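Local atomic coordinates of petrobactin-binding protein YclQ (Bacillus subtilis subsp. subtilis str. 168, PDB entry 3GFV), a protein that binds iron-free and ferric petrobactin and the precursor 3,4-dihydroxybenzoic acid, serving as the solute-binding component of the YclNOPQ ABC transporter that takes up ferric-petrobactin. Residues A154-D157 against H158-D162; S185-P189 against K190-G194; N259-N263 against G264-Y268; K289-K292 against D293-K297. All blocks are in the same frame, centred on the assembly; numbering follows the deposited sequence. Where two conformers were deposited one is given.

Contact 1: A154-D157 against H158-D162; sequences ANID and HSIAD
I156 and I160, one helical turn apart, touch through CG2 of I156 and CD1 of I160 at 3.8 Å. The two isoleucines share one rotamer: in each, CG1 stands anti to the carbonyl carbon (chi1 -75° in both) and the chain runs on extended to CD1. This sends the CG1 branch of I160 back over the preceding turn, where its CG1 lies 3.3 Å from I156 O, while the ethyl arm of I156 leads away from I160 and leaves the methyl CG2 to make the contact. The two side chains therefore meet at an angle, methyl against ethyl end.

The backbone beneath is regular alpha helix, with four successive i to i+4 bonds, the shortest from I160 N to I156 O at 2.7 Å. S159 OG folds back along the same turn, coming within 3.2 Å of N155 O.

Helix 146-170 follows the parallel sheet of the first lobe in the chain and precedes the mixed sheet of the second, so it is probably the long helix that joins the two lobes, as in related siderophore-binding proteins. I156 and I160 turn toward the neighbouring helices: I156 packs on L281, M284 and T285 of helix 281-296 and on F132 of helix 128-142, and I160 reaches I288 and M129. D157 turns its carboxylate to a salt bridge with K133 of helix 128-142.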
loop_
_atom_site.group_PDB
_atom_site.type_symbol
_atom_site.label_atom_id
_atom_site.label_comp_id
_atom_site.label_asym_id
_atom_site.label_seq_id
_atom_site.Cartn_x
_atom_site.Cartn_y
_atom_site.Cartn_z
ATOM N N ALA A 154 15.287 9.598 -1.022
ATOM C CA ALA A 154 16.545 9.382 -0.323
ATOM C C ALA A 154 16.351 9.084 1.162
ATOM O O ALA A 154 16.990 8.171 1.706
ATOM C CB ALA A 154 17.521 10.587 -0.530
ATOM N N ASN A 155 15.480 9.839 1.823
ATOM C CA ASN A 155 15.195 9.598 3.237
ATOM C C ASN A 155 14.574 8.230 3.450
ATOM O O ASN A 155 14.900 7.535 4.409
ATOM C CB ASN A 155 14.243 10.644 3.806
ATOM C CG ASN A 155 14.855 12.011 3.865
ATOM O OD1 ASN A 155 16.087 12.162 3.918
ATOM N ND2 ASN A 155 14.002 13.036 3.858
ATOM N N ILE A 156 13.657 7.858 2.564
ATOM C CA ILE A 156 13.053 6.537 2.626
ATOM C C ILE A 156 14.105 5.423 2.437
ATOM O O ILE A 156 14.111 4.429 3.177
ATOM C CB ILE A 156 11.893 6.446 1.630
ATOM C CG1 ILE A 156 10.709 7.223 2.203
ATOM C CG2 ILE A 156 11.516 4.984 1.357
ATOM C CD1 ILE A 156 9.561 7.434 1.214
ATOM N N ASP A 157 15.027 5.608 1.493
ATOM C CA ASP A 157 16.088 4.615 1.300
ATOM C C ASP A 157 16.915 4.450 2.571
ATOM O O ASP A 157 17.311 3.333 2.926
ATOM C CB ASP A 157 16.998 4.984 0.129
ATOM C CG ASP A 157 16.395 4.620 -1.219
ATOM O OD1 ASP A 157 15.383 3.881 -1.265
ATOM O OD2 ASP A 157 16.950 5.069 -2.240
ATOM N N HIS A 158 17.171 5.561 3.252
ATOM C CA HIS A 158 17.932 5.547 4.503
ATOM C C HIS A 158 17.174 4.799 5.593
ATOM O O HIS A 158 17.769 4.041 6.367
ATOM C CB HIS A 158 18.224 6.979 4.962
ATOM C CG HIS A 158 18.917 7.068 6.288
ATOM N ND1 HIS A 158 20.273 7.297 6.408
ATOM C CD2 HIS A 158 18.440 6.976 7.552
ATOM C CE1 HIS A 158 20.600 7.336 7.688
ATOM N NE2 HIS A 158 19.507 7.139 8.403
ATOM N N SER A 159 15.869 5.045 5.673
ATOM C CA SER A 159 15.002 4.369 6.651
ATOM C C SER A 159 14.909 2.893 6.335
ATOM O O SER A 159 14.914 2.047 7.241
ATOM C CB SER A 159 13.595 4.970 6.644
ATOM O OG SER A 159 13.629 6.321 7.088
ATOM N N ILE A 160 14.829 2.569 5.049
ATOM C CA ILE A 160 14.794 1.157 4.630
ATOM C C ILE A 160 16.101 0.433 4.996
ATOM O O ILE A 160 16.077 -0.701 5.506
ATOM C CB ILE A 160 14.515 1.036 3.115
ATOM C CG1 ILE A 160 13.036 1.338 2.828
ATOM C CG2 ILE A 160 14.835 -0.362 2.597
ATOM C CD1 ILE A 160 12.727 1.429 1.355
ATOM N N ALA A 161 17.235 1.084 4.739
ATOM C CA ALA A 161 18.521 0.485 5.129
ATOM C C ALA A 161 18.578 0.214 6.628
ATOM O O ALA A 161 19.084 -0.836 7.072
ATOM C CB ALA A 161 19.683 1.352 4.710
ATOM N N ASP A 162 18.061 1.156 7.411
ATOM C CA ASP A 162 18.035 1.026 8.866
ATOM C C ASP A 162 17.157 -0.149 9.354
ATOM O O ASP A 162 17.550 -0.889 10.265
ATOM C CB ASP A 162 17.587 2.354 9.498
ATOM C CG ASP A 162 17.380 2.249 11.002
ATOM O OD1 ASP A 162 18.384 2.125 11.742
ATOM O OD2 ASP A 162 16.209 2.303 11.444
#

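Contact 2: S185-P189 against K190-G194; sequences SAFGP and KSRYG
From G188 to S191 the backbone makes a type II beta turn, closed by S191 N bonding to G188 O at 3.1 Å, and a type I turn from S191 to G194 follows at once. K190 occupies the third position of the first turn with phi 75°, the positive value that a type II turn requires there. The second turn is closed by G194 N on S191 O.

G188 O takes a second bond, from the hydroxyl of S191, whose OG lies 2.7 Å away, so two donors of one residue grip the same oxygen. The hydroxyl comes in the carbonyl plane on a lone pair, whereas the amide donor is tilted from that plane. A chi1 of 75° places S191 OG between its own backbone N and carbonyl carbon, pointing back at the turn; it also rests at the edge of the F187 ring.

These consecutive turns lead the chain from strand 183-187 of the mixed sheet in the second lobe of this periplasmic binding protein fold to helix 195-198.

F187 and Y193 form a T-shaped pair, the edge of Y193 toward the face of F187, with centroids 4.7 Å apart and planes at 67°. Y193 CD2 sits over the centre of the F187 ring, 3.6 Å from F187 CG. On the other ring, R192 CG lies over one face of Y193. The extended R192 carries its guanidinium to T213 O and a bound phosphate ion, probably from the crystallisation liquor.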
loop_
_atom_site.group_PDB
_atom_site.type_symbol
_atom_site.label_atom_id
_atom_site.label_comp_id
_atom_site.label_asym_id
_atom_site.label_seq_id
_atom_site.Cartn_x
_atom_site.Cartn_y
_atom_site.Cartn_z
ATOM N N SER A 185 -4.751 -16.033 5.400
ATOM C CA SER A 185 -3.949 -16.270 4.219
ATOM C C SER A 185 -2.535 -15.751 4.447
ATOM O O SER A 185 -2.341 -14.805 5.199
ATOM C CB SER A 185 -4.582 -15.641 2.987
ATOM O OG SER A 185 -4.834 -14.273 3.229
ATOM N N ALA A 186 -1.567 -16.395 3.804
ATOM C CA ALA A 186 -0.150 -16.101 4.016
ATOM C C ALA A 186 0.443 -15.391 2.823
ATOM O O ALA A 186 0.049 -15.649 1.687
ATOM C CB ALA A 186 0.634 -17.413 4.292
ATOM N N PHE A 187 1.427 -14.537 3.104
ATOM C CA PHE A 187 2.067 -13.707 2.108
ATOM C C PHE A 187 3.571 -13.807 2.284
ATOM O O PHE A 187 4.098 -13.567 3.385
ATOM C CB PHE A 187 1.621 -12.264 2.318
ATOM C CG PHE A 187 0.188 -12.029 1.969
ATOM C CD1 PHE A 187 -0.160 -11.615 0.683
ATOM C CD2 PHE A 187 -0.821 -12.219 2.917
ATOM C CE1 PHE A 187 -1.494 -11.394 0.350
ATOM C CE2 PHE A 187 -2.154 -12.000 2.589
ATOM C CZ PHE A 187 -2.489 -11.582 1.310
ATOM N N GLY A 188 4.256 -14.162 1.205
ATOM C CA GLY A 188 5.697 -14.265 1.234
ATOM C C GLY A 188 6.320 -13.312 0.235
ATOM O O GLY A 188 5.665 -12.359 -0.234
ATOM N N PRO A 189 7.589 -13.553 -0.098
ATOM C CA PRO A 189 8.288 -12.699 -1.065
ATOM C C PRO A 189 7.492 -12.496 -2.357
ATOM O O PRO A 189 6.875 -13.434 -2.855
ATOM C CB PRO A 189 9.585 -13.472 -1.340
ATOM C CG PRO A 189 9.837 -14.234 -0.070
ATOM C CD PRO A 189 8.428 -14.681 0.354
ATOM N N LYS A 190 7.499 -11.263 -2.864
ATOM C CA LYS A 190 6.903 -10.908 -4.159
ATOM C C LYS A 190 5.377 -10.859 -4.117
ATOM O O LYS A 190 4.739 -10.525 -5.112
ATOM C CB LYS A 190 7.368 -11.864 -5.261
ATOM C CG LYS A 190 8.872 -12.058 -5.323
ATOM C CD LYS A 190 9.560 -10.931 -6.053
ATOM C CE LYS A 190 11.062 -11.188 -6.192
ATOM N NZ LYS A 190 11.799 -11.027 -4.894
ATOM N N SER A 191 4.791 -11.174 -2.967
ATOM C CA SER A 191 3.339 -11.091 -2.824
ATOM C C SER A 191 2.912 -9.657 -2.517
ATOM O O SER A 191 3.738 -8.734 -2.409
ATOM C CB SER A 191 2.829 -12.034 -1.719
ATOM O OG SER A 191 3.131 -11.501 -0.434
ATOM N N ARG A 192 1.610 -9.477 -2.360
ATOM C CA ARG A 192 1.072 -8.177 -2.028
ATOM C C ARG A 192 1.788 -7.530 -0.839
ATOM O O ARG A 192 2.037 -6.336 -0.829
ATOM C CB ARG A 192 -0.412 -8.335 -1.722
ATOM C CG ARG A 192 -1.080 -7.052 -1.328
ATOM C CD ARG A 192 -2.539 -7.359 -1.064
ATOM N NE ARG A 192 -3.354 -6.159 -1.064
ATOM C CZ ARG A 192 -4.679 -6.173 -1.051
ATOM N NH1 ARG A 192 -5.334 -7.332 -1.043
ATOM N NH2 ARG A 192 -5.346 -5.031 -1.048
ATOM N N TYR A 193 2.146 -8.327 0.162
ATOM C CA TYR A 193 2.825 -7.782 1.336
ATOM C C TYR A 193 4.256 -8.290 1.450
ATOM O O TYR A 193 4.889 -8.208 2.520
ATOM C CB TYR A 193 2.037 -8.078 2.627
ATOM C CG TYR A 193 0.599 -7.605 2.566
ATOM C CD1 TYR A 193 0.293 -6.257 2.403
ATOM C CD2 TYR A 193 -0.453 -8.506 2.645
ATOM C CE1 TYR A 193 -1.030 -5.831 2.327
ATOM C CE2 TYR A 193 -1.763 -8.089 2.582
ATOM C CZ TYR A 193 -2.048 -6.743 2.424
ATOM O OH TYR A 193 -3.358 -6.316 2.359
ATOM N N GLY A 194 4.768 -8.789 0.333
ATOM C CA GLY A 194 6.138 -9.241 0.239
ATOM C C GLY A 194 7.195 -8.224 0.643
ATOM O O GLY A 194 8.309 -8.613 0.979
#

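Contact 3: N259-N263 against G264-Y268; sequences NAVKN and GHVIY
G264, N263 and H265 carry most of this contact, a Schellman motif that ends helix 259-262. G264 has phi 70°, a conformation that favours glycine, and its N bonds to V261 O at 3.2 Å. That donor stands well above the carbonyl plane, away from the lone pairs. The second bond, from H265 N to A260 O, is shorter at 2.7 Å and lies in the carbonyl plane, completing the pair of bonds back into the last turn.

N263 meets H265 twice. Its carbonyl oxygen is centred over one face of the imidazole, 3.7 Å above the ring plane, and its CB lies 3.8 Å from H265 CD2. With CG anti to the carbonyl carbon (chi1 -65°), H265 swings its ring beneath that carbonyl. N263 O is buried here without a hydrogen-bonding partner.

A looser apolar contact lies beside the turn: V261 CG2 and V266 CG2 are 4.2 Å apart, their side chains running alongside each other.

The turn feeds directly into strand 266-268, which pairs in parallel with strand 230-235. A260 packs on L231 and V266 on V233 of that strand, H265 stacks on Y230, and V266 also touches V250 of helix 246-250.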
loop_
_atom_site.group_PDB
_atom_site.type_symbol
_atom_site.label_atom_id
_atom_site.label_comp_id
_atom_site.label_asym_id
_atom_site.label_seq_id
_atom_site.Cartn_x
_atom_site.Cartn_y
_atom_site.Cartn_z
ATOM N N ASN A 259 6.643 -19.213 18.600
ATOM C CA ASN A 259 7.597 -18.198 19.054
ATOM C C ASN A 259 6.994 -16.788 19.092
ATOM O O ASN A 259 6.988 -16.133 20.139
ATOM C CB ASN A 259 8.852 -18.236 18.192
ATOM C CG ASN A 259 9.735 -19.433 18.509
ATOM O OD1 ASN A 259 9.413 -20.246 19.380
ATOM N ND2 ASN A 259 10.836 -19.556 17.799
ATOM N N ALA A 260 6.468 -16.331 17.956
ATOM C CA ALA A 260 5.928 -14.973 17.881
ATOM C C ALA A 260 4.851 -14.715 18.942
ATOM O O ALA A 260 4.755 -13.616 19.496
ATOM C CB ALA A 260 5.364 -14.691 16.489
ATOM N N VAL A 261 4.041 -15.729 19.215
ATOM C CA VAL A 261 2.967 -15.576 20.186
ATOM C C VAL A 261 3.499 -15.567 21.627
ATOM O O VAL A 261 3.240 -14.622 22.379
ATOM C CB VAL A 261 1.868 -16.629 20.000
ATOM C CG1 VAL A 261 0.796 -16.503 21.085
ATOM C CG2 VAL A 261 1.243 -16.488 18.641
ATOM N N LYS A 262 4.251 -16.588 22.012
ATOM C CA LYS A 262 4.662 -16.656 23.409
ATOM C C LYS A 262 5.686 -15.584 23.785
ATOM O O LYS A 262 5.751 -15.183 24.937
ATOM C CB LYS A 262 5.160 -18.041 23.789
ATOM C CG LYS A 262 6.308 -18.540 22.988
ATOM C CD LYS A 262 6.587 -19.984 23.408
ATOM C CE LYS A 262 7.959 -20.433 22.979
ATOM N NZ LYS A 262 8.432 -21.508 23.908
ATOM N N ASN A 263 6.451 -15.102 22.811
ATOM C CA ASN A 263 7.476 -14.098 23.060
ATOM C C ASN A 263 6.955 -12.661 22.890
ATOM O O ASN A 263 7.707 -11.706 23.075
ATOM C CB ASN A 263 8.680 -14.341 22.147
ATOM C CG ASN A 263 9.365 -15.673 22.431
ATOM O OD1 ASN A 263 9.309 -16.182 23.552
ATOM N ND2 ASN A 263 10.018 -16.234 21.426
ATOM N N GLY A 264 5.682 -12.514 22.540
ATOM C CA GLY A 264 5.084 -11.194 22.359
ATOM C C GLY A 264 5.600 -10.452 21.132
ATOM O O GLY A 264 5.870 -9.240 21.181
ATOM N N HIS A 265 5.766 -11.179 20.031
ATOM C CA HIS A 265 6.193 -10.571 18.773
ATOM C C HIS A 265 5.147 -10.737 17.681
ATOM O O HIS A 265 5.477 -11.078 16.542
ATOM C CB HIS A 265 7.545 -11.129 18.323
ATOM C CG HIS A 265 8.659 -10.778 19.256
ATOM N ND1 HIS A 265 8.862 -9.490 19.703
ATOM C CD2 HIS A 265 9.617 -11.536 19.841
ATOM C CE1 HIS A 265 9.898 -9.473 20.525
ATOM N NE2 HIS A 265 10.382 -10.697 20.615
ATOM N N VAL A 266 3.887 -10.542 18.054
ATOM C CA VAL A 266 2.837 -10.356 17.065
ATOM C C VAL A 266 2.778 -8.861 16.797
ATOM O O VAL A 266 2.693 -8.048 17.720
ATOM C CB VAL A 266 1.470 -10.898 17.535
ATOM C CG1 VAL A 266 0.432 -10.733 16.420
ATOM C CG2 VAL A 266 1.593 -12.375 17.895
ATOM N N ILE A 267 2.876 -8.507 15.526
ATOM C CA ILE A 267 2.868 -7.102 15.117
ATOM C C ILE A 267 1.572 -6.832 14.377
ATOM O O ILE A 267 1.334 -7.383 13.294
ATOM C CB ILE A 267 4.098 -6.826 14.262
ATOM C CG1 ILE A 267 5.351 -7.105 15.118
ATOM C CG2 ILE A 267 4.073 -5.396 13.655
ATOM C CD1 ILE A 267 6.640 -7.224 14.321
ATOM N N TYR A 268 0.711 -6.026 14.999
ATOM C CA TYR A 268 -0.590 -5.709 14.423
ATOM C C TYR A 268 -0.433 -4.471 13.543
ATOM O O TYR A 268 -0.340 -3.348 14.036
ATOM C CB TYR A 268 -1.626 -5.470 15.515
ATOM C CG TYR A 268 -1.799 -6.671 16.404
ATOM C CD1 TYR A 268 -2.691 -7.675 16.067
ATOM C CD2 TYR A 268 -1.031 -6.830 17.551
ATOM C CE1 TYR A 268 -2.841 -8.797 16.875
ATOM C CE2 TYR A 268 -1.181 -7.945 18.355
ATOM C CZ TYR A 268 -2.089 -8.919 18.011
ATOM O OH TYR A 268 -2.239 -10.033 18.808
#

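Contact 4: K289-K292 against D293-K297; sequences KEVK and DGLEK
The last turns of helix 281-296, close to the C terminus of the modelled chain, carry two i to i+4 salt bridges, K289 with D293 and K292 with E296. In the first, K289 NZ lies 3.0 Å from D293 OD2, which receives it on its syn lone pair, on the side of OD1. The K289 chain leaves anti to its backbone N (chi1 174°), runs extended to CE and bends only at its last torsion, which brings the amino group round to the carboxylate; K289 CE is then 3.5 Å from the same OD2.

K292 follows the same course, with CG anti to N and a bend at the last torsion. Its NZ is 2.6 Å from E296 OE2, a short bridge, again on the syn side but 31° out of the carboxylate plane. E296 bridges this gap with a chain extended beyond CG.

Lysine-acid pairs at this i to i+4 spacing are a common feature of alpha helices. Here K289 and D293 lie at the exposed side, while K292 and E296 lie against helix 146-170. The K292 amino group has a second acidic partner there, D162, so two carboxylates contact it, which would be expected to favour its protonated form.

V291 and L295 form an apolar pair on the buried side. V291 CG1 and L295 CD1 lie 3.9 Å apart, side chains alongside and pointing the same way, with F232 beside V291 and A167 and L170 beside L295. Beneath them L295 N bonds to V291 O at 2.8 Å. The helical pattern weakens toward the end: the bond from E296 N to K292 O, 2.9 Å long, is weak, with an N-H...O angle of 125°.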
loop_
_atom_site.group_PDB
_atom_site.type_symbol
_atom_site.label_atom_id
_atom_site.label_comp_id
_atom_site.label_asym_id
_atom_site.label_seq_id
_atom_site.Cartn_x
_atom_site.Cartn_y
_atom_site.Cartn_z
ATOM N N LYS A 289 8.097 2.346 9.693
ATOM C CA LYS A 289 8.135 2.584 11.131
ATOM C C LYS A 289 7.375 1.522 11.923
ATOM O O LYS A 289 7.814 1.110 13.000
ATOM C CB LYS A 289 7.588 3.972 11.466
ATOM C CG LYS A 289 7.461 4.230 12.969
ATOM C CD LYS A 289 6.777 5.564 13.276
ATOM C CE LYS A 289 6.374 5.660 14.752
ATOM N NZ LYS A 289 7.526 5.375 15.662
ATOM N N GLU A 290 6.239 1.069 11.396
ATOM C CA GLU A 290 5.518 -0.006 12.068
ATOM C C GLU A 290 6.368 -1.276 12.164
ATOM O O GLU A 290 6.372 -1.948 13.203
ATOM C CB GLU A 290 4.214 -0.362 11.340
ATOM C CG GLU A 290 3.175 0.742 11.325
ATOM C CD GLU A 290 1.933 0.287 10.565
ATOM O OE1 GLU A 290 1.166 -0.483 11.134
ATOM O OE2 GLU A 290 1.745 0.675 9.401
ATOM N N VAL A 291 7.052 -1.623 11.078
ATOM C CA VAL A 291 7.878 -2.832 11.056
ATOM C C VAL A 291 9.089 -2.675 11.995
ATOM O O VAL A 291 9.395 -3.577 12.802
ATOM C CB VAL A 291 8.290 -3.216 9.605
ATOM C CG1 VAL A 291 9.260 -4.396 9.593
ATOM C CG2 VAL A 291 7.040 -3.597 8.787
ATOM N N LYS A 292 9.741 -1.526 11.900
ATOM C CA LYS A 292 10.925 -1.221 12.720
ATOM C C LYS A 292 10.545 -1.277 14.196
ATOM O O LYS A 292 11.233 -1.910 15.001
ATOM C CB LYS A 292 11.472 0.162 12.363
ATOM C CG LYS A 292 12.649 0.647 13.245
ATOM C CD LYS A 292 12.972 2.118 12.930
ATOM C CE LYS A 292 13.792 2.803 14.027
ATOM N NZ LYS A 292 15.122 2.154 14.171
ATOM N N ASP A 293 9.440 -0.621 14.548
ATOM C CA ASP A 293 8.935 -0.660 15.927
ATOM C C ASP A 293 8.653 -2.079 16.406
ATOM O O ASP A 293 8.990 -2.439 17.533
ATOM C CB ASP A 293 7.669 0.190 16.071
ATOM C CG ASP A 293 7.967 1.667 16.119
ATOM O OD1 ASP A 293 9.168 2.048 16.119
ATOM O OD2 ASP A 293 6.995 2.455 16.146
ATOM N N GLY A 294 8.021 -2.874 15.548
ATOM C CA GLY A 294 7.777 -4.273 15.844
ATOM C C GLY A 294 9.080 -5.003 16.104
ATOM O O GLY A 294 9.190 -5.765 17.093
ATOM N N LEU A 295 10.081 -4.762 15.250
ATOM C CA LEU A 295 11.340 -5.529 15.333
ATOM C C LEU A 295 12.195 -5.089 16.508
ATOM O O LEU A 295 13.101 -5.809 16.936
ATOM C CB LEU A 295 12.157 -5.421 14.039
ATOM C CG LEU A 295 11.490 -6.020 12.800
ATOM C CD1 LEU A 295 12.371 -5.747 11.582
ATOM C CD2 LEU A 295 11.235 -7.517 12.976
ATOM N N GLU A 296 11.910 -3.899 17.027
ATOM C CA GLU A 296 12.716 -3.341 18.101
ATOM C C GLU A 296 12.119 -3.585 19.484
ATOM O O GLU A 296 12.750 -3.286 20.491
ATOM C CB GLU A 296 12.956 -1.853 17.855
ATOM C CG GLU A 296 13.905 -1.639 16.703
ATOM C CD GLU A 296 14.229 -0.183 16.459
ATOM O OE1 GLU A 296 13.480 0.684 16.957
ATOM O OE2 GLU A 296 15.231 0.086 15.765
ATOM N N LYS A 297 10.914 -4.144 19.536
ATOM C CA LYS A 297 10.263 -4.400 20.816
ATOM C C LYS A 297 11.003 -5.478 21.587
ATOM O O LYS A 297 11.460 -6.455 21.002
ATOM C CB LYS A 297 8.813 -4.841 20.623
ATOM C CG LYS A 297 7.791 -3.785 20.960
ATOM C CD LYS A 297 6.606 -4.405 21.684
ATOM C CE LYS A 297 6.334 -5.819 21.190
ATOM N NZ LYS A 297 4.954 -6.288 21.541
#

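In the fold
The four contacts lie in series along the chain, none nested in or crossing another, and each closes only a local turn. Contact 1 comes first, within helix 146-170. Contact 2 then closes the turns after strand 183-187, and contact 3 the turn from helix 259-262 into strand 266-268; both reach the same mixed sheet, their centres about 19 Å apart. Contact 4 comes last, in helix 281-296, and touches contacts 1 and 3: D162 of contact 1 bridges to K292, joining the two long helices, while K297 NZ meets G264 O of contact 3 and I267 packs on G294, seating this helix against the sheet. Contact 2 touches none of the others.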